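PDB 3VTH: hydrogenase maturation factor, which probably transfers the carbamoyl group of carbamoyl phosphate, at the cost of ATP, to the C-terminal cysteine of HypE in [NiFe]-hydrogenase maturation. Local coordinates for residues M492-Y506 / W518-F530. Sequence-based numbering, arbitrary orientation.
Sequences MAEHNLDEKVIGIAY and WGAEILVCDLKSF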
ATOM      1  N   MET A 492      10.114  -6.610  10.974  1.00 27.94           N
ATOM      2  CA  MET A 492      11.512  -6.454  11.413  1.00 28.27           C
ATOM      3  C   MET A 492      12.316  -5.556  10.466  1.00 28.44           C
ATOM      4  O   MET A 492      13.059  -4.680  10.920  1.00 29.52           O
ATOM      5  CB  MET A 492      12.201  -7.815  11.543  1.00 27.88           C
ATOM      6  CG  MET A 492      11.628  -8.714  12.639  1.00 27.22           C
ATOM      7  SD  MET A 492      12.347 -10.371  12.638  1.00 29.63           S
ATOM      8  CE  MET A 492      14.008  -9.964  13.205  1.00 28.89           C
ATOM      9  N   ALA A 493      12.174  -5.793   9.162  1.00 27.70           N
ATOM     10  CA  ALA A 493      12.812  -4.976   8.126  1.00 28.13           C
ATOM     11  C   ALA A 493      12.542  -3.458   8.268  1.00 28.74           C
ATOM     12  O   ALA A 493      13.462  -2.655   8.138  1.00 29.38           O
ATOM     13  CB  ALA A 493      12.376  -5.461   6.727  1.00 27.18           C
ATOM     14  N   GLU A 494      11.282  -3.078   8.511  1.00 28.94           N
ATOM     15  CA  GLU A 494      10.882  -1.659   8.676  1.00 29.97           C
ATOM     16  C   GLU A 494      11.519  -1.056   9.889  1.00 31.36           C
ATOM     17  O   GLU A 494      11.797   0.151   9.923  1.00 31.72           O
ATOM     18  CB  GLU A 494       9.383  -1.510   8.959  1.00 30.19           C
ATOM     19  CG  GLU A 494       8.446  -1.985   7.951  1.00 30.78           C
ATOM     20  CD  GLU A 494       7.059  -1.401   8.181  1.00 30.81           C
ATOM     21  OE1 GLU A 494       6.952  -0.238   8.655  1.00 29.22           O
ATOM     22  OE2 GLU A 494       6.084  -2.115   7.904  1.00 28.96           O
ATOM     23  N   HIS A 495      11.701  -1.877  10.918  1.00 32.08           N
ATOM     24  CA  HIS A 495      12.221  -1.376  12.175  1.00 33.97           C
ATOM     25  C   HIS A 495      13.689  -1.696  12.393  1.00 35.10           C
ATOM     26  O   HIS A 495      14.194  -1.520  13.493  1.00 36.25           O
ATOM     27  CB  HIS A 495      11.357  -1.871  13.339  1.00 34.63           C
ATOM     28  CG  HIS A 495       9.936  -1.404  13.255  1.00 35.78           C
ATOM     29  ND1 HIS A 495       9.547  -0.141  13.649  1.00 38.97           N
ATOM     30  CD2 HIS A 495       8.820  -2.013  12.787  1.00 35.72           C
ATOM     31  CE1 HIS A 495       8.248  -0.000  13.443  1.00 38.85           C
ATOM     32  NE2 HIS A 495       7.782  -1.124  12.928  1.00 36.56           N
ATOM     33  N   ASN A 496      14.371  -2.152  11.343  1.00 35.23           N
ATOM     34  CA  ASN A 496      15.800  -2.495  11.420  1.00 36.67           C
ATOM     35  C   ASN A 496      16.133  -3.500  12.525  1.00 36.81           C
ATOM     36  O   ASN A 496      17.161  -3.396  13.194  1.00 37.41           O
ATOM     37  CB  ASN A 496      16.657  -1.221  11.554  1.00 38.83           C
ATOM     38  CG  ASN A 496      16.301  -0.175  10.507  1.00 40.52           C
ATOM     39  OD1 ASN A 496      15.930   0.957  10.838  1.00 45.23           O
ATOM     40  ND2 ASN A 496      16.383  -0.560   9.241  1.00 40.73           N
ATOM     41  N   LEU A 497      15.248  -4.477  12.712  1.00 35.48           N
ATOM     42  CA  LEU A 497      15.482  -5.511  13.704  1.00 35.51           C
ATOM     43  C   LEU A 497      16.192  -6.682  13.052  1.00 35.43           C
ATOM     44  O   LEU A 497      15.865  -7.079  11.922  1.00 33.82           O
ATOM     45  CB  LEU A 497      14.180  -5.966  14.372  1.00 34.62           C
ATOM     46  CG  LEU A 497      13.331  -4.893  15.054  1.00 36.20           C
ATOM     47  CD1 LEU A 497      12.014  -5.483  15.539  1.00 35.16           C
ATOM     48  CD2 LEU A 497      14.087  -4.202  16.202  1.00 39.65           C
ATOM     49  N   ASP A 498      17.163  -7.227  13.784  1.00 36.65           N
ATOM     50  CA  ASP A 498      18.035  -8.284  13.291  1.00 37.61           C
ATOM     51  C   ASP A 498      18.523  -9.083  14.502  1.00 38.34           C
ATOM     52  O   ASP A 498      19.723  -9.084  14.835  1.00 39.09           O
ATOM     53  CB  ASP A 498      19.213  -7.669  12.517  1.00 39.32           C
ATOM     54  CG  ASP A 498      20.190  -8.715  11.985  1.00 42.19           C
ATOM     55  OD1 ASP A 498      21.364  -8.351  11.763  1.00 47.02           O
ATOM     56  OD2 ASP A 498      19.803  -9.889  11.790  1.00 43.97           O
ATOM     57  N   GLU A 499      17.564  -9.728  15.162  1.00 36.48           N
ATOM     58  CA  GLU A 499      17.778 -10.511  16.377  1.00 37.15           C
ATOM     59  C   GLU A 499      16.523 -11.358  16.561  1.00 35.44           C
ATOM     60  O   GLU A 499      15.528 -11.153  15.864  1.00 33.40           O
ATOM     61  CB  GLU A 499      17.966  -9.596  17.588  1.00 38.37           C
ATOM     62  CG  GLU A 499      16.714  -8.756  17.956  1.00 38.20           C
ATOM     63  CD  GLU A 499      17.034  -7.687  18.992  1.00 43.05           C
ATOM     64  OE1 GLU A 499      16.703  -7.881  20.186  1.00 42.96           O
ATOM     65  OE2 GLU A 499      17.641  -6.661  18.607  1.00 43.43           O
ATOM     66  N   LYS A 500      16.567 -12.311  17.487  1.00 35.69           N
ATOM     67  CA  LYS A 500      15.404 -13.139  17.766  1.00 34.60           C
ATOM     68  C   LYS A 500      14.314 -12.332  18.467  1.00 33.70           C
ATOM     69  O   LYS A 500      14.561 -11.686  19.474  1.00 34.80           O
ATOM     70  CB  LYS A 500      15.786 -14.362  18.605  1.00 36.25           C
ATOM     71  CG  LYS A 500      16.374 -15.526  17.807  1.00 37.71           C
ATOM     72  CD  LYS A 500      16.795 -16.634  18.755  1.00 42.84           C
ATOM     73  CE  LYS A 500      17.954 -17.466  18.204  1.00 47.42           C
ATOM     74  NZ  LYS A 500      17.485 -18.520  17.272  1.00 49.29           N
ATOM     75  N   VAL A 501      13.110 -12.363  17.912  1.00 31.24           N
ATOM     76  CA  VAL A 501      11.969 -11.690  18.501  1.00 30.82           C
ATOM     77  C   VAL A 501      10.863 -12.719  18.716  1.00 29.84           C
ATOM     78  O   VAL A 501      10.910 -13.815  18.146  1.00 29.96           O
ATOM     79  CB  VAL A 501      11.428 -10.546  17.574  1.00 29.85           C
ATOM     80  CG1 VAL A 501      12.469  -9.458  17.394  1.00 31.22           C
ATOM     81  CG2 VAL A 501      10.982 -11.087  16.191  1.00 29.38           C
ATOM     82  N   ILE A 502       9.874 -12.370  19.532  1.00 29.43           N
ATOM     83  CA  ILE A 502       8.626 -13.131  19.592  1.00 28.46           C
ATOM     84  C   ILE A 502       7.725 -12.642  18.465  1.00 27.56           C
ATOM     85  O   ILE A 502       7.373 -11.465  18.415  1.00 27.73           O
ATOM     86  CB  ILE A 502       7.936 -12.947  20.956  1.00 29.35           C
ATOM     87  CG1 ILE A 502       8.825 -13.545  22.063  1.00 30.99           C
ATOM     88  CG2 ILE A 502       6.558 -13.569  20.944  1.00 27.87           C
ATOM     89  CD1 ILE A 502       8.496 -13.057  23.487  1.00 31.91           C
ATOM     90  N   GLY A 503       7.374 -13.539  17.547  1.00 26.72           N
ATOM     91  CA  GLY A 503       6.640 -13.161  16.347  1.00 25.97           C
ATOM     92  C   GLY A 503       5.227 -13.700  16.465  1.00 25.88           C
ATOM     93  O   GLY A 503       5.030 -14.906  16.596  1.00 26.50           O
ATOM     94  N   ILE A 504       4.246 -12.803  16.447  1.00 25.44           N
ATOM     95  CA  ILE A 504       2.839 -13.196  16.499  1.00 24.72           C
ATOM     96  C   ILE A 504       2.265 -12.973  15.090  1.00 23.89           C
ATOM     97  O   ILE A 504       2.088 -11.845  14.651  1.00 23.24           O
ATOM     98  CB  ILE A 504       2.095 -12.389  17.587  1.00 25.67           C
ATOM     99  CG1 ILE A 504       2.755 -12.691  18.954  1.00 28.01           C
ATOM    100  CG2 ILE A 504       0.596 -12.711  17.568  1.00 25.84           C
ATOM    101  CD1 ILE A 504       2.325 -11.842  20.096  1.00 31.36           C
ATOM    102  N   ALA A 505       2.039 -14.064  14.376  1.00 22.87           N
ATOM    103  CA  ALA A 505       1.639 -14.000  12.989  1.00 22.55           C
ATOM    104  C   ALA A 505       0.216 -14.544  12.878  1.00 22.38           C
ATOM    105  O   ALA A 505      -0.012 -15.761  12.932  1.00 22.52           O
ATOM    106  CB  ALA A 505       2.597 -14.799  12.140  1.00 23.16           C
ATOM    107  N   TYR A 506      -0.745 -13.635  12.760  1.00 22.19           N
ATOM    108  CA  TYR A 506      -2.160 -14.028  12.729  1.00 22.48           C
ATOM    109  C   TYR A 506      -2.706 -13.647  11.358  1.00 22.59           C
ATOM    110  O   TYR A 506      -2.609 -12.497  10.951  1.00 22.34           O
ATOM    111  CB  TYR A 506      -2.967 -13.332  13.843  1.00 21.95           C
ATOM    112  CG  TYR A 506      -2.731 -13.840  15.262  1.00 22.64           C
ATOM    113  CD1 TYR A 506      -1.931 -14.968  15.511  1.00 21.08           C
ATOM    114  CD2 TYR A 506      -3.358 -13.222  16.347  1.00 23.94           C
ATOM    115  CE1 TYR A 506      -1.757 -15.474  16.804  1.00 22.32           C
ATOM    116  CE2 TYR A 506      -3.186 -13.702  17.653  1.00 23.74           C
ATOM    117  CZ  TYR A 506      -2.377 -14.827  17.870  1.00 23.51           C
ATOM    118  OH  TYR A 506      -2.203 -15.299  19.145  1.00 25.06           O
ATOM    119  N   TRP A 518      -1.504 -22.677   8.341  1.00 23.03           N
ATOM    120  CA  TRP A 518      -1.111 -21.915   9.525  1.00 22.74           C
ATOM    121  C   TRP A 518      -1.735 -20.527   9.448  1.00 22.55           C
ATOM    122  O   TRP A 518      -2.276 -20.148   8.400  1.00 23.63           O
ATOM    123  CB  TRP A 518       0.409 -21.779   9.588  1.00 22.64           C
ATOM    124  CG  TRP A 518       1.169 -23.029   9.942  1.00 23.59           C
ATOM    125  CD1 TRP A 518       0.687 -24.319  10.002  1.00 24.40           C
ATOM    126  CD2 TRP A 518       2.576 -23.114  10.231  1.00 23.72           C
ATOM    127  NE1 TRP A 518       1.709 -25.185  10.322  1.00 24.71           N
ATOM    128  CE2 TRP A 518       2.872 -24.475  10.479  1.00 24.74           C
ATOM    129  CE3 TRP A 518       3.609 -22.167  10.321  1.00 24.29           C
ATOM    130  CZ2 TRP A 518       4.172 -24.922  10.801  1.00 26.47           C
ATOM    131  CZ3 TRP A 518       4.899 -22.606  10.650  1.00 24.00           C
ATOM    132  CH2 TRP A 518       5.162 -23.972  10.891  1.00 25.78           C
ATOM    133  N   GLY A 519      -1.652 -19.751  10.523  1.00 21.68           N
ATOM    134  CA  GLY A 519      -2.369 -18.457  10.554  1.00 21.88           C
ATOM    135  C   GLY A 519      -2.764 -17.985  11.940  1.00 22.14           C
ATOM    136  O   GLY A 519      -3.414 -16.951  12.094  1.00 22.02           O
ATOM    137  N   ALA A 520      -2.361 -18.738  12.954  1.00 22.98           N
ATOM    138  CA  ALA A 520      -2.527 -18.309  14.327  1.00 24.33           C
ATOM    139  C   ALA A 520      -1.317 -18.791  15.098  1.00 25.59           C
ATOM    140  O   ALA A 520      -1.425 -19.624  16.010  1.00 27.06           O
ATOM    141  CB  ALA A 520      -3.823 -18.871  14.900  1.00 24.49           C
ATOM    142  N   GLU A 521      -0.161 -18.252  14.721  1.00 25.26           N
ATOM    143  CA  GLU A 521       1.126 -18.800  15.133  1.00 26.12           C
ATOM    144  C   GLU A 521       1.899 -17.839  16.021  1.00 26.44           C
ATOM    145  O   GLU A 521       1.853 -16.625  15.815  1.00 25.88           O
ATOM    146  CB  GLU A 521       1.988 -19.089  13.895  1.00 25.80           C
ATOM    147  CG  GLU A 521       1.209 -19.722  12.727  1.00 26.18           C
ATOM    148  CD  GLU A 521       0.535 -21.003  13.133  1.00 27.06           C
ATOM    149  OE1 GLU A 521      -0.691 -21.135  12.894  1.00 26.57           O
ATOM    150  OE2 GLU A 521       1.229 -21.862  13.722  1.00 28.72           O
ATOM    151  N   ILE A 522       2.601 -18.396  17.004  1.00 27.29           N
ATOM    152  CA  ILE A 522       3.617 -17.650  17.724  1.00 28.74           C
ATOM    153  C   ILE A 522       4.943 -18.321  17.435  1.00 28.87           C
ATOM    154  O   ILE A 522       5.123 -19.527  17.643  1.00 29.02           O
ATOM    155  CB  ILE A 522       3.423 -17.584  19.269  1.00 29.89           C
ATOM    156  CG1 ILE A 522       1.971 -17.338  19.670  1.00 31.53           C
ATOM    157  CG2 ILE A 522       4.374 -16.521  19.890  1.00 30.93           C
ATOM    158  CD1 ILE A 522       1.402 -16.080  19.247  1.00 33.51           C
ATOM    159  N   LEU A 523       5.859 -17.524  16.926  1.00 28.82           N
ATOM    160  CA  LEU A 523       7.181 -17.993  16.582  1.00 29.60           C
ATOM    161  C   LEU A 523       8.192 -17.298  17.464  1.00 30.03           C
ATOM    162  O   LEU A 523       7.926 -16.217  18.005  1.00 30.15           O
ATOM    163  CB  LEU A 523       7.483 -17.628  15.125  1.00 29.10           C
ATOM    164  CG  LEU A 523       6.404 -17.930  14.089  1.00 30.09           C
ATOM    165  CD1 LEU A 523       6.877 -17.472  12.696  1.00 31.24           C
ATOM    166  CD2 LEU A 523       6.056 -19.446  14.100  1.00 29.19           C
ATOM    167  N   VAL A 524       9.349 -17.924  17.616  1.00 30.28           N
ATOM    168  CA  VAL A 524      10.538 -17.182  17.969  1.00 30.86           C
ATOM    169  C   VAL A 524      11.395 -17.195  16.709  1.00 30.99           C
ATOM    170  O   VAL A 524      11.761 -18.263  16.214  1.00 30.73           O
ATOM    171  CB  VAL A 524      11.276 -17.796  19.158  1.00 32.07           C
ATOM    172  CG1 VAL A 524      12.635 -17.132  19.335  1.00 33.21           C
ATOM    173  CG2 VAL A 524      10.426 -17.668  20.436  1.00 31.45           C
ATOM    174  N   CYS A 525      11.670 -16.017  16.160  1.00 30.90           N
ATOM    175  CA  CYS A 525      12.452 -15.957  14.933  1.00 31.55           C
ATOM    176  C   CYS A 525      13.408 -14.790  14.828  1.00 31.01           C
ATOM    177  O   CYS A 525      13.247 -13.754  15.485  1.00 30.42           O
ATOM    178  CB  CYS A 525      11.548 -15.988  13.705  1.00 31.18           C
ATOM    179  SG  CYS A 525      10.264 -14.751  13.673  1.00 34.50           S
ATOM    180  N   ASP A 526      14.419 -14.981  13.996  1.00 31.23           N
ATOM    181  CA  ASP A 526      15.262 -13.874  13.572  1.00 31.70           C
ATOM    182  C   ASP A 526      15.106 -13.787  12.065  1.00 30.46           C
ATOM    183  O   ASP A 526      14.133 -14.296  11.530  1.00 29.16           O
ATOM    184  CB  ASP A 526      16.724 -14.072  14.020  1.00 32.90           C
ATOM    185  CG  ASP A 526      17.316 -15.414  13.584  1.00 35.10           C
ATOM    186  OD1 ASP A 526      16.817 -16.042  12.623  1.00 34.56           O
ATOM    187  OD2 ASP A 526      18.306 -15.850  14.220  1.00 40.34           O
ATOM    188  N   LEU A 527      16.062 -13.179  11.370  1.00 30.65           N
ATOM    189  CA  LEU A 527      15.940 -13.048   9.921  1.00 30.15           C
ATOM    190  C   LEU A 527      16.423 -14.305   9.189  1.00 31.10           C
ATOM    191  O   LEU A 527      16.360 -14.378   7.968  1.00 31.97           O
ATOM    192  CB  LEU A 527      16.700 -11.811   9.425  1.00 30.26           C
ATOM    193  CG  LEU A 527      16.212 -10.406   9.832  1.00 30.60           C
ATOM    194  CD1 LEU A 527      17.133  -9.326   9.276  1.00 29.37           C
ATOM    195  CD2 LEU A 527      14.780 -10.154   9.370  1.00 29.55           C
ATOM    196  N   LYS A 528      16.932 -15.289   9.915  1.00 31.42           N
ATOM    197  CA  LYS A 528      17.463 -16.463   9.230  1.00 32.25           C
ATOM    198  C   LYS A 528      16.825 -17.803   9.602  1.00 31.79           C
ATOM    199  O   LYS A 528      17.199 -18.834   9.039  1.00 32.56           O
ATOM    200  CB  LYS A 528      18.985 -16.538   9.392  1.00 33.41           C
ATOM    201  CG  LYS A 528      19.486 -16.516  10.831  1.00 35.28           C
ATOM    202  CD  LYS A 528      21.030 -16.393  10.850  1.00 40.42           C
ATOM    203  CE  LYS A 528      21.568 -16.255  12.270  1.00 42.59           C
ATOM    204  NZ  LYS A 528      23.060 -16.176  12.285  1.00 47.93           N
ATOM    205  N   SER A 529      15.896 -17.789  10.557  1.00 31.43           N
ATOM    206  CA  SER A 529      15.263 -19.018  11.062  1.00 31.52           C
ATOM    207  C   SER A 529      14.053 -18.674  11.912  1.00 30.97           C
ATOM    208  O   SER A 529      13.907 -17.533  12.361  1.00 30.09           O
ATOM    209  CB  SER A 529      16.247 -19.803  11.938  1.00 33.60           C
ATOM    210  OG  SER A 529      16.591 -19.030  13.081  1.00 34.31           O
ATOM    211  N   PHE A 530      13.208 -19.673  12.148  1.00 30.50           N
ATOM    212  CA  PHE A 530      12.084 -19.540  13.063  1.00 30.41           C
ATOM    213  C   PHE A 530      11.883 -20.836  13.833  1.00 31.26           C
ATOM    214  O   PHE A 530      12.260 -21.914  13.361  1.00 31.30           O
ATOM    215  CB  PHE A 530      10.805 -19.136  12.310  1.00 28.99           C
ATOM    216  CG  PHE A 530      10.177 -20.261  11.531  1.00 30.28           C
ATOM    217  CD1 PHE A 530       9.220 -21.098  12.125  1.00 31.13           C
ATOM    218  CD2 PHE A 530      10.533 -20.492  10.220  1.00 29.61           C
ATOM    219  CE1 PHE A 530       8.648 -22.157  11.411  1.00 32.04           C
ATOM    220  CE2 PHE A 530       9.952 -21.534   9.500  1.00 32.47           C
ATOM    221  CZ  PHE A 530       9.011 -22.365  10.091  1.00 30.83           C
TER
HETATM  222  O   HOH W   1      18.631 -12.096  12.294  1.00 22.41           O
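I522 lies between the side chains of I502, I504 and Y506 on one face of an antiparallel strand pair. Its CG2 meets I502 CG2 at 3.8 Å; the other branch, bent at chi2 (-63°), carries CD1 alongside I504, 3.7 Å from I504 CG1, and on to the Y506 hydroxyl. The Y506 ring takes I504 CG2 over the centre of one face and has E521 N at its edge, while its OH bonds T681 of helix 666-692, which covers this side of the sheet. Six backbone hydrogen bonds join the strands, centred on G503 and L523: G503 N to L523 O and L523 N to G503 O are both 2.8 Å and nearly straight. At the far end L527 points into the bend after helix 483-494: its CD2 slides past M492 CE at 3.9 Å, and D498 crosses it at about a right angle, a water linking D498 OD2, also salt-bridged to K747, to L527 N. E521 folds back so that OE1 takes G519 N and A520 N from opposite faces of the carboxylate, 2.9 Å each, while OE2 pairs with R532. With an alanine here, both amides and R532 would probably lose their acceptor and the corner at A520 could shift. This buried carboxylate, its charge probably balanced by R532, thus fixes the G519-A520 corner beside the iron ligand D507, with the I522 packing on the other face.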